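PDB 4AWT: SYE1 from Shewanella oneidensis, which binds flavin mononucleotide and probably works as an NAD(P)H-dependent oxidoreductase of the old yellow enzyme family, acting on carbon-carbon double bonds. Local coordinates for residues A[30-35]-A[68-73]; A[46-51]-A[327-332]; A[117-122]-A[149-154]; A[193-198]-A[244-249]; A[267-272]-A[294-299]. The protein carries 1 engineered substitution. One frame throughout, in Å; residues are numbered along the deposited sequence.

In the fold
All five contacts lie in one FMN-binding domain built on an eight-stranded TIM barrel. Interaction 5 lies in the barrel wall, its centre about 10 Å from that of the chain, and pairs neighbouring strands beside the FMN ribityl chain. Interaction 1 joins two loops that follow the strands 20-22 and 53-60; the side chain of T71 stays about 7 Å from the bound FMN. Interaction 2 packs the loop after helix 39-46 against the loop between helices 323-327 and 331-337, its centre about 19 Å from that of interaction 5. Interactions 3 and 4 touch: S122 OG lies 2.8 Å from N198 N, a probable hydrogen bond. Residue S194 of interaction 4 borders a bound ethyl hydrogen carbonate.

Interaction 1 (A[30-35]-A[68-73]); sequences ASQPGD and YAWTPG. With BOG (octyl beta-D-glucopyranoside), chain D.
Q32 folds back across the edge of W70 because its chain bends at chi2 (-57°), while D35 carries CG anti to its carbonyl carbon (chi1 -68°) and offers OD1 to the same amide. The contact joins two loops of the TIM barrel, those after strands 20-22 and 53-60, and the second makes a type II beta turn from Y68 to T71. Q32 CD lies 3.6 Å from W70 CD1, near the plane of the indole, with the amide and ring planes 60° apart. A glutamine suits this place, since its NE2 can serve two acceptors: it gives one bond to D35 OD1 (2.8 Å), on the lone pair turned away from OD2, and another to A30 O (3.0 Å), which it meets from above the carbonyl plane. Those two bonds fix the rotation of the amide. K66 holds D35 OD2 by a salt bridge, and D134 accepts from W70 NE1. A69 CB sits over the centre of one indole face. The small A30 allows close approach, its CB 4.0 Å from P72 CB, while its N bonds to W70 O at 3.0 Å. At the start of the turn, O2 of the octyl glucoside lies over one face of the Y68 ring. At the far end of the contact G73 N donates to D35 O, 2.9 Å away, in the carbonyl plane.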
# COMPACT_ATOMS: atom_id res chain seq x y z
N ALA A 30 11.13 -5.30 -10.67
CA ALA A 30 12.36 -4.62 -10.33
C ALA A 30 13.56 -5.38 -10.91
O ALA A 30 13.61 -6.58 -11.00
CB ALA A 30 12.50 -4.52 -8.82
N SER A 31 14.56 -4.57 -11.30
CA SER A 31 15.76 -5.12 -11.90
C SER A 31 16.57 -5.92 -10.91
O SER A 31 16.66 -5.59 -9.73
CB SER A 31 16.63 -3.99 -12.46
OG SER A 31 15.95 -3.38 -13.54
N GLN A 32 17.21 -6.95 -11.45
CA GLN A 32 18.01 -7.89 -10.73
C GLN A 32 19.47 -7.81 -11.24
O GLN A 32 19.70 -7.66 -12.43
CB GLN A 32 17.49 -9.33 -10.96
CG GLN A 32 16.00 -9.44 -10.53
CD GLN A 32 15.83 -9.03 -9.09
OE1 GLN A 32 16.57 -9.52 -8.20
NE2 GLN A 32 14.89 -8.15 -8.78
N PRO A 33 20.49 -7.90 -10.41
CA PRO A 33 20.32 -8.06 -8.98
C PRO A 33 20.01 -6.68 -8.42
O PRO A 33 20.20 -5.64 -9.07
CB PRO A 33 21.73 -8.55 -8.56
CG PRO A 33 22.65 -7.89 -9.55
CD PRO A 33 21.92 -7.85 -10.84
N GLY A 34 19.51 -6.68 -7.23
CA GLY A 34 19.42 -5.46 -6.44
C GLY A 34 18.02 -4.94 -6.19
O GLY A 34 17.89 -3.99 -5.39
N ASP A 35 16.99 -5.52 -6.82
CA ASP A 35 15.62 -5.09 -6.60
C ASP A 35 15.46 -3.60 -6.84
O ASP A 35 14.92 -2.84 -6.02
CB ASP A 35 15.12 -5.50 -5.22
CG ASP A 35 14.93 -6.99 -5.03
OD1 ASP A 35 14.67 -7.70 -6.02
OD2 ASP A 35 15.00 -7.41 -3.85
N TYR A 68 7.79 -10.90 -1.69
CA TYR A 68 7.54 -11.40 -3.02
C TYR A 68 8.75 -11.17 -3.87
O TYR A 68 9.42 -10.15 -3.75
CB TYR A 68 6.29 -10.73 -3.65
CG TYR A 68 5.08 -10.87 -2.77
CD1 TYR A 68 4.85 -9.94 -1.75
CD2 TYR A 68 4.17 -11.90 -2.93
CE1 TYR A 68 3.78 -10.06 -0.89
CE2 TYR A 68 3.07 -12.00 -2.10
CZ TYR A 68 2.89 -11.10 -1.06
OH TYR A 68 1.84 -11.17 -0.20
N ALA A 69 9.00 -12.09 -4.82
CA ALA A 69 10.14 -11.93 -5.69
C ALA A 69 10.04 -10.62 -6.47
O ALA A 69 8.99 -10.21 -6.94
CB ALA A 69 10.23 -13.08 -6.67
N TRP A 70 11.20 -10.00 -6.65
CA TRP A 70 11.42 -8.94 -7.64
C TRP A 70 10.65 -7.66 -7.32
O TRP A 70 10.42 -6.84 -8.22
CB TRP A 70 11.14 -9.37 -9.09
CG TRP A 70 11.66 -10.75 -9.42
CD1 TRP A 70 12.96 -11.20 -9.23
CD2 TRP A 70 10.91 -11.83 -9.95
NE1 TRP A 70 13.04 -12.49 -9.65
CE2 TRP A 70 11.79 -12.92 -10.09
CE3 TRP A 70 9.58 -11.97 -10.31
CZ2 TRP A 70 11.35 -14.13 -10.58
CZ3 TRP A 70 9.14 -13.16 -10.81
CH2 TRP A 70 10.02 -14.24 -10.94
N THR A 71 10.27 -7.43 -6.06
CA THR A 71 9.69 -6.16 -5.70
C THR A 71 10.78 -5.15 -5.46
O THR A 71 11.89 -5.48 -4.97
CB THR A 71 8.74 -6.28 -4.49
OG1 THR A 71 9.46 -6.71 -3.32
CG2 THR A 71 7.66 -7.30 -4.75
N PRO A 72 10.57 -3.88 -5.80
CA PRO A 72 11.61 -2.87 -5.66
C PRO A 72 11.81 -2.47 -4.23
O PRO A 72 10.84 -2.26 -3.50
CB PRO A 72 11.04 -1.67 -6.46
CG PRO A 72 9.53 -1.85 -6.30
CD PRO A 72 9.32 -3.35 -6.39
N GLY A 73 13.06 -2.30 -3.80
CA GLY A 73 13.34 -1.78 -2.50
C GLY A 73 13.50 -0.28 -2.47
O GLY A 73 13.53 0.40 -3.50
C1 BOG D . -0.47 -10.52 -3.83
O1 BOG D . -0.93 -11.32 -4.89
C2 BOG D . 0.43 -9.42 -4.30
O2 BOG D . 1.62 -9.91 -4.87
C3 BOG D . 0.84 -8.48 -3.16
O3 BOG D . 1.48 -7.34 -3.67
C4 BOG D . -0.43 -7.99 -2.47
O4 BOG D . -0.07 -7.20 -1.38
C5 BOG D . -1.34 -9.14 -2.04
O5 BOG D . -1.63 -9.87 -3.22
C6 BOG D . -2.61 -8.66 -1.40
O6 BOG D . -3.29 -9.82 -0.98
C1' BOG D . -1.27 -12.64 -4.53
C2' BOG D . -1.61 -13.56 -5.70
C3' BOG D . -2.55 -12.97 -6.70
C4' BOG D . -3.28 -13.85 -7.71
C5' BOG D . -2.88 -13.38 -9.11
C6' BOG D . -2.02 -14.44 -9.80
C7' BOG D . -1.60 -13.94 -11.20
C8' BOG D . -1.26 -15.19 -12.00

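Interaction 2 (A[46-51]-A[327-332]); sequences AQRASA and ANPDLP
Two loops of the TIM barrel meet here: one leads from helix 39-46 into strand 53-60, the other connects helices 323-327 and 331-337. Type I beta turns shape both, A46 to A49 and R48 to A51 in the first and N328 to L331 in the second. R48 reaches across with an extended chain from CG to NE and lays one guanidinium face over the P329 ring, where P329 CB stands 3.9 Å from R48 NH2. The compact, rigid proline ring suits this face, and the guanidinium edge is left to backbone carbonyls: NE bonds to F325 O, NH1 to Y44 O and NH2 to I326 O. Three bonds thus fix the orientation of the buried guanidinium. R48 CA makes a nearly straight CA-H...O contact to P329 O (3.5 Å, 171° at the hydrogen). P332 lies in the first turn of helix 331-337, where its missing amide hydrogen costs no helix bond. Its ring faces the small S50, whose OG, at chi1 66°, comes within 3.3 Å of P332 CG.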
# COMPACT_ATOMS: atom_id res chain seq x y z
N ALA A 46 4.29 6.70 -15.50
CA ALA A 46 4.03 7.93 -16.24
C ALA A 46 2.82 7.79 -17.16
O ALA A 46 2.09 8.76 -17.34
CB ALA A 46 5.26 8.34 -17.01
N GLN A 47 2.60 6.60 -17.71
CA GLN A 47 1.42 6.34 -18.52
C GLN A 47 0.13 6.54 -17.76
O GLN A 47 -0.92 6.73 -18.39
CB GLN A 47 1.44 4.91 -19.04
CG GLN A 47 2.42 4.64 -20.18
CD GLN A 47 2.42 3.21 -20.62
OE1 GLN A 47 2.98 2.92 -21.77
NE2 GLN A 47 1.91 2.32 -19.94
N ARG A 48 0.17 6.44 -16.43
CA ARG A 48 -1.00 6.46 -15.56
C ARG A 48 -1.12 7.76 -14.77
O ARG A 48 -1.94 7.88 -13.88
CB ARG A 48 -0.96 5.20 -14.67
CG ARG A 48 -1.25 3.97 -15.51
CD ARG A 48 -0.76 2.64 -14.93
NE ARG A 48 -1.12 1.54 -15.82
CZ ARG A 48 -0.56 1.34 -16.99
NH1 ARG A 48 0.51 2.00 -17.35
NH2 ARG A 48 -1.08 0.45 -17.84
N ALA A 49 -0.32 8.76 -15.15
CA ALA A 49 -0.20 10.00 -14.39
C ALA A 49 -1.34 10.97 -14.62
O ALA A 49 -1.29 12.09 -14.07
CB ALA A 49 1.17 10.60 -14.66
N SER A 50 -2.40 10.58 -15.32
CA SER A 50 -3.63 11.35 -15.29
C SER A 50 -4.43 11.09 -14.01
O SER A 50 -5.39 11.79 -13.75
CB SER A 50 -4.48 11.13 -16.53
OG SER A 50 -4.95 9.82 -16.59
N ALA A 51 -4.04 10.08 -13.21
CA ALA A 51 -4.57 9.97 -11.87
C ALA A 51 -4.33 11.27 -11.11
O ALA A 51 -3.35 11.97 -11.35
CB ALA A 51 -3.87 8.83 -11.14
N ALA A 327 -4.89 -2.25 -16.66
CA ALA A 327 -5.22 -2.44 -18.05
C ALA A 327 -5.63 -1.17 -18.80
O ALA A 327 -5.78 -1.21 -20.01
CB ALA A 327 -6.32 -3.49 -18.19
N ASN A 328 -5.81 -0.08 -18.09
CA ASN A 328 -6.33 1.15 -18.67
C ASN A 328 -5.44 2.30 -18.21
O ASN A 328 -5.66 2.90 -17.17
CB ASN A 328 -7.78 1.41 -18.24
CG ASN A 328 -8.69 0.29 -18.72
OD1 ASN A 328 -9.15 0.32 -19.85
ND2 ASN A 328 -8.89 -0.69 -17.85
N PRO A 329 -4.37 2.60 -18.97
CA PRO A 329 -3.47 3.66 -18.53
C PRO A 329 -4.17 5.00 -18.41
O PRO A 329 -3.83 5.83 -17.58
CB PRO A 329 -2.35 3.66 -19.58
CG PRO A 329 -2.99 3.04 -20.81
CD PRO A 329 -3.92 1.99 -20.25
N ASP A 330 -5.16 5.20 -19.30
CA ASP A 330 -6.02 6.35 -19.39
C ASP A 330 -7.33 6.10 -18.68
O ASP A 330 -8.41 6.58 -19.10
CB ASP A 330 -6.28 6.74 -20.84
CG ASP A 330 -6.89 5.67 -21.68
OD1 ASP A 330 -6.86 4.46 -21.29
OD2 ASP A 330 -7.40 6.02 -22.76
N LEU A 331 -7.31 5.40 -17.53
CA LEU A 331 -8.53 5.11 -16.81
C LEU A 331 -9.33 6.35 -16.53
O LEU A 331 -10.56 6.33 -16.73
CB LEU A 331 -8.21 4.34 -15.51
CG LEU A 331 -9.46 3.98 -14.72
CD1 LEU A 331 -10.34 2.99 -15.42
CD2 LEU A 331 -9.05 3.46 -13.35
N PRO A 332 -8.76 7.47 -16.07
CA PRO A 332 -9.60 8.65 -15.78
C PRO A 332 -10.42 9.07 -17.01
O PRO A 332 -11.64 9.30 -16.88
CB PRO A 332 -8.62 9.69 -15.30
CG PRO A 332 -7.48 8.86 -14.68
CD PRO A 332 -7.36 7.69 -15.64

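Interaction 3 (A[117-122]-A[149-154])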
# COMPACT_ATOMS: atom_id res chain seq x y z
N GLN A 117 14.51 -16.25 8.91
CA GLN A 117 13.18 -16.54 9.34
C GLN A 117 12.38 -15.24 9.35
O GLN A 117 12.85 -14.19 9.78
CB GLN A 117 13.24 -17.12 10.75
CG GLN A 117 11.88 -17.53 11.26
CD GLN A 117 11.94 -18.28 12.57
OE1 GLN A 117 12.96 -18.29 13.28
NE2 GLN A 117 10.83 -18.89 12.92
N PRO A 118 11.12 -15.29 8.89
CA PRO A 118 10.29 -14.08 8.95
C PRO A 118 10.04 -13.63 10.38
O PRO A 118 10.10 -14.45 11.31
CB PRO A 118 8.98 -14.56 8.29
CG PRO A 118 9.36 -15.70 7.45
CD PRO A 118 10.41 -16.40 8.25
N ILE A 119 9.70 -12.36 10.55
CA ILE A 119 9.36 -11.80 11.84
C ILE A 119 7.90 -11.41 11.88
O ILE A 119 7.29 -11.06 10.85
CB ILE A 119 10.24 -10.62 12.23
CG1 ILE A 119 10.14 -9.40 11.31
CG2 ILE A 119 11.71 -11.10 12.33
CD1 ILE A 119 10.84 -8.16 11.76
N SER A 120 7.34 -11.38 13.10
CA SER A 120 5.96 -10.96 13.29
C SER A 120 5.79 -10.47 14.71
O SER A 120 6.72 -10.44 15.52
CB SER A 120 5.02 -12.10 12.97
OG SER A 120 3.65 -11.69 12.92
N SER A 121 4.54 -10.11 15.04
CA SER A 121 4.21 -9.83 16.45
C SER A 121 4.44 -11.09 17.29
O SER A 121 4.91 -11.01 18.42
CB SER A 121 2.79 -9.35 16.53
OG SER A 121 1.94 -10.35 15.91
N SER A 122 4.05 -12.23 16.75
CA SER A 122 3.96 -13.50 17.40
C SER A 122 4.58 -14.58 16.60
O SER A 122 5.07 -14.35 15.49
CB SER A 122 2.45 -13.81 17.60
OG SER A 122 2.01 -12.74 18.47
N ARG A 149 9.22 -15.79 13.67
CA ARG A 149 9.65 -15.57 15.05
C ARG A 149 9.06 -14.27 15.56
O ARG A 149 8.80 -13.34 14.77
CB ARG A 149 11.17 -15.60 15.19
CG ARG A 149 11.87 -14.49 14.45
CD ARG A 149 13.38 -14.58 14.64
NE ARG A 149 14.10 -13.47 14.04
CZ ARG A 149 14.17 -12.26 14.58
NH1 ARG A 149 13.67 -12.00 15.75
NH2 ARG A 149 14.77 -11.32 13.88
N ALA A 150 8.80 -14.18 16.87
CA ALA A 150 8.26 -12.99 17.47
C ALA A 150 9.30 -11.90 17.60
O ALA A 150 10.39 -12.15 18.08
CB ALA A 150 7.65 -13.32 18.81
N MET A 151 8.98 -10.69 17.25
CA MET A 151 9.90 -9.59 17.37
C MET A 151 10.25 -9.33 18.82
O MET A 151 9.40 -9.28 19.69
CB MET A 151 9.29 -8.30 16.76
CG MET A 151 9.24 -8.38 15.27
SD MET A 151 8.35 -7.02 14.49
CE MET A 151 9.51 -5.71 14.69
N THR A 152 11.54 -9.03 19.05
CA THR A 152 11.96 -8.48 20.33
C THR A 152 11.83 -6.98 20.34
O THR A 152 11.58 -6.34 19.32
CB THR A 152 13.43 -8.85 20.57
OG1 THR A 152 14.19 -8.19 19.61
CG2 THR A 152 13.65 -10.33 20.49
N LYS A 153 12.03 -6.39 21.51
CA LYS A 153 12.10 -4.95 21.63
C LYS A 153 13.12 -4.36 20.69
O LYS A 153 12.88 -3.30 20.08
CB LYS A 153 12.47 -4.69 23.10
CG LYS A 153 12.74 -3.27 23.45
CD LYS A 153 13.09 -3.03 24.91
CE LYS A 153 13.57 -1.63 25.21
NZ LYS A 153 13.55 -1.35 26.63
N ALA A 154 14.26 -4.99 20.59
CA ALA A 154 15.31 -4.47 19.70
C ALA A 154 14.85 -4.57 18.24
O ALA A 154 15.16 -3.70 17.43
CB ALA A 154 16.64 -5.19 19.94
O HOH W 1 14.97 -13.71 11.37
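I119 and R149 lie side by side and point the same way, with the methyl I119 CG2 set over one face of the guanidinium, offset toward its rim and 3.4 Å from R149 NH2. R149 takes chi1 64°, which sets CG between its backbone N and carbonyl carbon, and runs extended to NE. In plane at the guanidinium edge, a water accepts from R149 NE (2.8 Å) and donates to Q117 O. NH1 forms a salt bridge with D155, holding the charge while the aliphatic stem packs. Q117 slants over this stem, amide and guanidinium planes 75° apart. Beneath them runs a two-stranded parallel sheet beside the barrel, pairing I119 with R149 and S120 with A150. R149 N bonds to P118 O, S120 N to R149 O (3.0 Å) and M151 N to S120 O. The flexible M151 bends at chi3 (74°) and slants across I119, its CG 3.9 Å from I119 CD1. On the other face of the sheet the small A150 CB approaches S121 O at 3.6 Å.

Interaction 4 (A[193-198]-A[244-249])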
# COMPACT_ATOMS: atom_id res chain seq x y z
N ASP A 193 -4.34 -6.56 14.66
CA ASP A 193 -5.47 -7.48 14.69
C ASP A 193 -5.29 -8.52 15.80
O ASP A 193 -4.29 -9.22 15.89
CB ASP A 193 -5.65 -8.14 13.36
CG ASP A 193 -6.25 -7.26 12.25
OD1 ASP A 193 -6.57 -6.10 12.57
OD2 ASP A 193 -6.38 -7.78 11.13
N SER A 194 -6.32 -8.62 16.65
CA SER A 194 -6.19 -9.39 17.88
C SER A 194 -5.81 -10.82 17.64
O SER A 194 -5.07 -11.40 18.45
CB SER A 194 -7.48 -9.30 18.67
OG SER A 194 -8.56 -9.87 18.00
N GLU A 195 -6.33 -11.49 16.58
CA GLU A 195 -6.10 -12.90 16.47
C GLU A 195 -4.69 -13.20 15.88
O GLU A 195 -4.29 -14.37 15.83
CB GLU A 195 -7.20 -13.56 15.66
CG GLU A 195 -8.56 -13.30 16.26
CD GLU A 195 -8.67 -13.38 17.79
OE1 GLU A 195 -8.52 -14.57 18.14
OE2 GLU A 195 -8.88 -12.41 18.60
N ALA A 196 -4.00 -12.18 15.44
CA ALA A 196 -2.64 -12.34 14.95
C ALA A 196 -1.57 -11.98 15.98
O ALA A 196 -0.40 -12.16 15.71
CB ALA A 196 -2.45 -11.49 13.70
N ASN A 197 -1.99 -11.46 17.14
CA ASN A 197 -1.10 -10.88 18.10
C ASN A 197 -1.37 -11.59 19.46
O ASN A 197 -2.35 -11.33 20.10
CB ASN A 197 -1.33 -9.40 18.19
CG ASN A 197 -0.40 -8.66 19.10
OD1 ASN A 197 -0.26 -7.38 18.96
ND2 ASN A 197 0.22 -9.30 19.97
N ASN A 198 -0.39 -12.44 19.85
CA ASN A 198 -0.56 -13.02 21.20
C ASN A 198 0.55 -12.54 22.14
O ASN A 198 0.88 -13.23 23.12
CB ASN A 198 -0.63 -14.52 21.11
CG ASN A 198 0.54 -15.21 20.51
OD1 ASN A 198 0.39 -16.40 20.17
ND2 ASN A 198 1.70 -14.65 20.38
N VAL A 244 -7.05 -11.42 11.44
CA VAL A 244 -8.43 -11.25 11.86
C VAL A 244 -8.46 -10.49 13.17
O VAL A 244 -7.69 -10.88 14.08
CB VAL A 244 -9.10 -12.65 12.07
CG1 VAL A 244 -10.54 -12.50 12.51
CG2 VAL A 244 -9.02 -13.46 10.78
N ASP A 245 -9.29 -9.48 13.30
CA ASP A 245 -9.49 -8.80 14.55
C ASP A 245 -10.87 -9.16 15.12
O ASP A 245 -11.83 -9.29 14.37
CB ASP A 245 -9.42 -7.30 14.40
CG ASP A 245 -9.49 -6.58 15.70
OD1 ASP A 245 -8.64 -6.91 16.60
OD2 ASP A 245 -10.36 -5.74 15.88
N ALA A 246 -10.99 -9.33 16.38
CA ALA A 246 -12.23 -9.75 17.04
C ALA A 246 -13.27 -8.64 17.08
O ALA A 246 -14.48 -8.93 17.04
CB ALA A 246 -11.99 -10.25 18.44
N ASP A 247 -12.89 -7.38 17.13
CA ASP A 247 -13.81 -6.26 17.25
C ASP A 247 -13.31 -5.14 16.32
O ASP A 247 -12.87 -4.11 16.77
CB ASP A 247 -13.93 -5.81 18.70
CG ASP A 247 -15.04 -4.83 19.01
OD1 ASP A 247 -15.71 -4.36 18.04
OD2 ASP A 247 -15.23 -4.52 20.22
N PRO A 248 -13.43 -5.39 15.03
CA PRO A 248 -12.75 -4.44 14.11
C PRO A 248 -13.39 -3.09 14.09
O PRO A 248 -12.67 -2.11 13.82
CB PRO A 248 -12.82 -5.19 12.75
CG PRO A 248 -13.93 -6.16 12.93
CD PRO A 248 -13.93 -6.55 14.35
N ILE A 249 -14.68 -2.93 14.35
CA ILE A 249 -15.21 -1.57 14.40
C ILE A 249 -14.55 -0.77 15.49
O ILE A 249 -14.20 0.40 15.27
CB ILE A 249 -16.75 -1.58 14.51
CG1 ILE A 249 -17.32 -2.38 13.34
CG2 ILE A 249 -17.32 -0.18 14.53
CD1 ILE A 249 -18.78 -2.20 13.09
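The carboxylates of D193 and D245 cross obliquely with their planes 29° apart, and D193 OD1 sits 3.6 Å from D245 CB. S194 N approaches D245 OD1 on the lone pair turned away from OD2 (2.9 Å), whereas D247 N meets D245 OD2 from above the carboxylate plane (3.3 Å), closing an Asx turn just before helix 248-261 of the barrel. The other segment follows helix 187-192. S194 ties the two segments together: at chi1 64° its OG accepts from A246 N (3.0 Å) and donates to E195 OE2 (2.6 Å). A serine suits this spot, being short and able to do both. E195 N completes the join through V244 O (2.9 Å), and the bent glutamate chain lies along that carbonyl. D193 OD1 and D245 OD2 are also held by Y252 and T251, respectively. S194 lines the pocket of ethyl hydrogen carbonate. With D193 OD1 4.6 Å from D245 OD1, the two negative charges would probably raise each other's pKa, an effect that the donors around them should offset.

Interaction 5 (A[267-272]-A[294-299]). With FMN (flavin mononucleotide), chain B.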
# COMPACT_ATOMS: atom_id res chain seq x y z
N LEU A 267 -5.82 8.89 5.03
CA LEU A 267 -6.08 7.53 5.49
C LEU A 267 -6.69 6.80 4.31
O LEU A 267 -7.67 7.27 3.72
CB LEU A 267 -7.03 7.52 6.69
CG LEU A 267 -7.44 6.17 7.20
CD1 LEU A 267 -6.27 5.32 7.61
CD2 LEU A 267 -8.42 6.32 8.37
N HIS A 268 -6.11 5.65 3.97
CA HIS A 268 -6.49 4.85 2.81
C HIS A 268 -7.01 3.51 3.31
O HIS A 268 -6.30 2.79 3.99
CB HIS A 268 -5.26 4.73 1.92
CG HIS A 268 -5.44 4.03 0.61
ND1 HIS A 268 -4.40 3.93 -0.28
CD2 HIS A 268 -6.49 3.43 -0.01
CE1 HIS A 268 -4.86 3.33 -1.36
NE2 HIS A 268 -6.12 2.99 -1.26
N ILE A 269 -8.27 3.23 2.99
CA ILE A 269 -8.93 2.00 3.39
C ILE A 269 -8.93 1.03 2.21
O ILE A 269 -9.51 1.34 1.14
CB ILE A 269 -10.35 2.25 3.89
CG1 ILE A 269 -10.37 3.26 5.03
CG2 ILE A 269 -11.03 0.95 4.25
CD1 ILE A 269 -9.60 2.87 6.27
N ALA A 270 -8.30 -0.13 2.40
CA ALA A 270 -8.32 -1.20 1.42
C ALA A 270 -9.55 -2.06 1.72
O ALA A 270 -9.58 -2.88 2.65
CB ALA A 270 -7.06 -2.02 1.52
N GLU A 271 -10.63 -1.77 1.00
CA GLU A 271 -11.94 -2.32 1.25
C GLU A 271 -12.16 -3.71 0.71
O GLU A 271 -13.04 -4.45 1.18
CB GLU A 271 -12.98 -1.31 0.68
CG GLU A 271 -14.41 -1.60 0.93
CD GLU A 271 -15.32 -0.47 0.51
OE1 GLU A 271 -14.79 0.60 0.09
OE2 GLU A 271 -16.54 -0.65 0.59
N VAL A 272 -11.39 -4.08 -0.32
CA VAL A 272 -11.40 -5.40 -0.94
C VAL A 272 -9.97 -5.82 -1.11
O VAL A 272 -9.13 -4.97 -1.47
CB VAL A 272 -12.10 -5.37 -2.31
CG1 VAL A 272 -12.01 -6.72 -3.01
CG2 VAL A 272 -13.54 -4.91 -2.19
N GLY A 294 -8.93 14.01 7.89
CA GLY A 294 -8.13 14.34 6.73
C GLY A 294 -8.72 13.77 5.46
O GLY A 294 -9.93 13.55 5.35
N VAL A 295 -7.89 13.55 4.47
CA VAL A 295 -8.36 13.00 3.18
C VAL A 295 -8.55 11.51 3.34
O VAL A 295 -7.65 10.78 3.74
CB VAL A 295 -7.35 13.34 2.06
CG1 VAL A 295 -7.69 12.58 0.80
CG2 VAL A 295 -7.34 14.84 1.83
N LEU A 296 -9.77 11.03 3.00
CA LEU A 296 -10.10 9.63 3.13
C LEU A 296 -10.20 9.01 1.75
O LEU A 296 -10.95 9.47 0.88
CB LEU A 296 -11.37 9.64 3.99
CG LEU A 296 -11.90 8.31 4.47
CD1 LEU A 296 -10.84 7.49 5.19
CD2 LEU A 296 -13.10 8.52 5.40
N ILE A 297 -9.42 7.96 1.54
CA ILE A 297 -9.32 7.25 0.29
C ILE A 297 -9.85 5.83 0.49
O ILE A 297 -9.47 5.19 1.47
CB ILE A 297 -7.87 7.18 -0.22
CG1 ILE A 297 -7.18 8.53 -0.17
CG2 ILE A 297 -7.82 6.53 -1.58
CD1 ILE A 297 -5.76 8.56 -0.66
N TYR A 298 -10.70 5.34 -0.41
CA TYR A 298 -11.11 3.94 -0.42
C TYR A 298 -10.72 3.32 -1.75
O TYR A 298 -10.82 3.96 -2.79
CB TYR A 298 -12.62 3.77 -0.23
CG TYR A 298 -13.10 3.96 1.18
CD1 TYR A 298 -13.24 5.21 1.75
CD2 TYR A 298 -13.44 2.87 1.94
CE1 TYR A 298 -13.71 5.37 3.02
CE2 TYR A 298 -13.89 3.02 3.26
CZ TYR A 298 -14.03 4.29 3.79
OH TYR A 298 -14.51 4.38 5.05
N ALA A 299 -10.38 2.02 -1.70
CA ALA A 299 -10.18 1.25 -2.91
C ALA A 299 -10.76 -0.15 -2.69
O ALA A 299 -10.67 -0.70 -1.59
CB ALA A 299 -8.70 1.09 -3.27
N1 FMN B . -2.08 -3.25 -2.15
C2 FMN B . -1.11 -2.67 -1.45
O2 FMN B . -1.36 -1.96 -0.44
N3 FMN B . 0.21 -2.81 -1.84
C4 FMN B . 0.59 -3.56 -2.95
O4 FMN B . 1.80 -3.56 -3.29
C4A FMN B . -0.43 -4.26 -3.59
N5 FMN B . -0.13 -5.11 -4.66
C5A FMN B . -1.19 -5.45 -5.54
C6 FMN B . -0.92 -6.06 -6.74
C7 FMN B . -1.94 -6.38 -7.66
C7M FMN B . -1.54 -6.94 -9.01
C8 FMN B . -3.23 -6.13 -7.31
C8M FMN B . -4.38 -6.41 -8.25
C9 FMN B . -3.52 -5.51 -6.07
C9A FMN B . -2.51 -5.16 -5.18
N10 FMN B . -2.80 -4.49 -3.97
C10 FMN B . -1.76 -3.99 -3.22
C1' FMN B . -4.19 -4.14 -3.65
C2' FMN B . -4.72 -2.95 -4.46
O2' FMN B . -4.09 -1.74 -4.05
C3' FMN B . -6.21 -2.74 -4.27
O3' FMN B . -6.53 -2.35 -2.94
C4' FMN B . -7.09 -3.94 -4.66
O4' FMN B . -6.69 -4.51 -5.90
C5' FMN B . -8.57 -3.60 -4.64
O5' FMN B . -8.89 -2.59 -5.61
P FMN B . -9.52 -3.01 -7.03
O1P FMN B . -8.43 -3.75 -7.78
O2P FMN B . -10.72 -3.89 -6.76
O3P FMN B . -9.87 -1.68 -7.66
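Strands 267-270 and 295-299 run parallel, their axes 4.6 Å apart at closest approach and 18° from alignment, and five backbone bonds join the two segments, from L267 N to V295 O through to E271 N with A299 O. H268 and I297 share one face of the sheet. The imidazole, swung out with CG opposite its backbone N (chi1 -176°), receives I297 CG2 over one ring face at 4.0 Å from the centroid, a CH-pi contact, while A299 CB comes to the ring edge in plane, 3.8 Å from H268 NE2. H268 ND1 bonds to E179, and the small methyl of A299 leaves room for the ring. These are adjacent strands of the TIM barrel, linked by the beta-alpha-beta crossover through helix 282-291. On the opposite face I269 and Y298 lie side by side, with I269 CB over the tyrosine face, 4.0 Å from its centroid; the branched isoleucine also lays CG2 3.7 Å from Y298 CE2. L267 and L296 are likewise side by side, L267 CB 4.1 Å from L296 CD1. Past the strand end the extended E271 runs at a slant to the ring, and its OE1, which bonds to Y302, stands 3.2 Å from Y298 CD2; OE2 forms a salt bridge with K285. V272, in the FMN pocket, places its carbonyl O 3.5 Å from FMN C5'.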